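Local coordinates for coenzyme A transferase (Yersinia pestis, PDB 3QLI), which probably transfers coenzyme A from an acyl-CoA to a carboxylate such as acetate, and is a potential virulence factor of the plague bacterium, at residues T285-R288 against G289-V292. Sequence-based numbering, arbitrary orientation.
Sequences TLDR and GRSV
The carboxylate of D287 lies against the NE and NH2 edge of the R290 guanidinium, a compact example of a side-chain salt bridge laid across a tight turn. OD1 of D287 takes both contacts: R290 NH2 reaches its anti side at 2.7 Å, 19° out of the carboxylate plane, while R290 NE adds a weak bond at 3.1 Å. OD1 serves both nitrogens, and the carboxylate and guanidinium planes are inclined at 39°. R290 gets there by turning CG between its backbone N and carbonyl carbon (chi1 67°), which carries its otherwise extended chain back over CB of D287. The backbone itself closes a type II beta turn from D287 to R290, with R290 N bonded to D287 O at 3.0 Å. G289 holds the third position at positive phi, the conformation expected there in a type II turn. Beyond the turn V292, in the short strand 291-293, sets CG2 against D287 CG at 3.4 Å, a methyl packed on the carboxylate. R315 also pairs with OD1 and Y319 bonds OD2, while F313 makes a cation-pi contact with R290. With two arginines on one oxygen and a tyrosine on the other, this buried carboxylate is probably kept ionised.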
# COMPACT_ATOMS: atom_id res chain seq x y z
N THR A 285 21.26 -2.76 9.57
CA THR A 285 21.70 -1.40 9.28
C THR A 285 21.16 -0.43 10.34
O THR A 285 21.87 0.45 10.81
CB THR A 285 21.24 -0.98 7.88
OG1 THR A 285 21.92 -1.79 6.91
CG2 THR A 285 21.53 0.51 7.61
N LEU A 286 19.89 -0.59 10.71
CA LEU A 286 19.31 0.25 11.75
C LEU A 286 19.24 -0.53 13.05
O LEU A 286 19.10 -1.75 13.04
CB LEU A 286 17.90 0.69 11.35
CG LEU A 286 17.78 1.46 10.04
CD1 LEU A 286 16.31 1.89 9.77
CD2 LEU A 286 18.71 2.68 10.07
N ASP A 287 19.32 0.18 14.17
CA ASP A 287 19.18 -0.46 15.48
C ASP A 287 20.14 -1.63 15.63
O ASP A 287 19.80 -2.69 16.17
CB ASP A 287 17.75 -0.94 15.67
CG ASP A 287 16.74 0.16 15.39
OD1 ASP A 287 16.63 1.10 16.21
OD2 ASP A 287 16.07 0.09 14.35
N ARG A 288 21.36 -1.46 15.13
CA ARG A 288 22.29 -2.57 15.18
C ARG A 288 22.50 -3.01 16.62
O ARG A 288 22.64 -2.18 17.53
CB ARG A 288 23.62 -2.21 14.50
CG ARG A 288 24.61 -3.37 14.45
CD ARG A 288 25.85 -3.02 13.63
NE ARG A 288 26.93 -3.99 13.84
CZ ARG A 288 27.86 -4.29 12.94
NH1 ARG A 288 27.84 -3.72 11.74
NH2 ARG A 288 28.80 -5.19 13.23
N GLY A 289 22.49 -4.31 16.84
CA GLY A 289 22.71 -4.85 18.17
C GLY A 289 21.45 -5.01 19.01
O GLY A 289 21.51 -5.56 20.11
N ARG A 290 20.30 -4.54 18.53
CA ARG A 290 19.09 -4.62 19.35
C ARG A 290 17.89 -5.15 18.57
O ARG A 290 17.73 -4.85 17.39
CB ARG A 290 18.79 -3.28 20.04
CG ARG A 290 18.40 -2.17 19.10
CD ARG A 290 18.50 -0.79 19.75
NE ARG A 290 18.23 0.27 18.77
CZ ARG A 290 18.45 1.56 18.98
NH1 ARG A 290 18.95 1.98 20.14
NH2 ARG A 290 18.19 2.43 18.02
N SER A 291 17.07 -5.96 19.23
CA SER A 291 15.87 -6.51 18.62
C SER A 291 14.76 -5.48 18.76
O SER A 291 14.43 -5.05 19.87
CB SER A 291 15.45 -7.82 19.30
OG SER A 291 16.41 -8.85 19.08
N VAL A 292 14.19 -5.06 17.63
CA VAL A 292 13.17 -4.01 17.61
C VAL A 292 11.78 -4.61 17.41
O VAL A 292 11.60 -5.52 16.59
CB VAL A 292 13.46 -2.98 16.48
CG1 VAL A 292 12.28 -2.07 16.24
CG2 VAL A 292 14.71 -2.16 16.84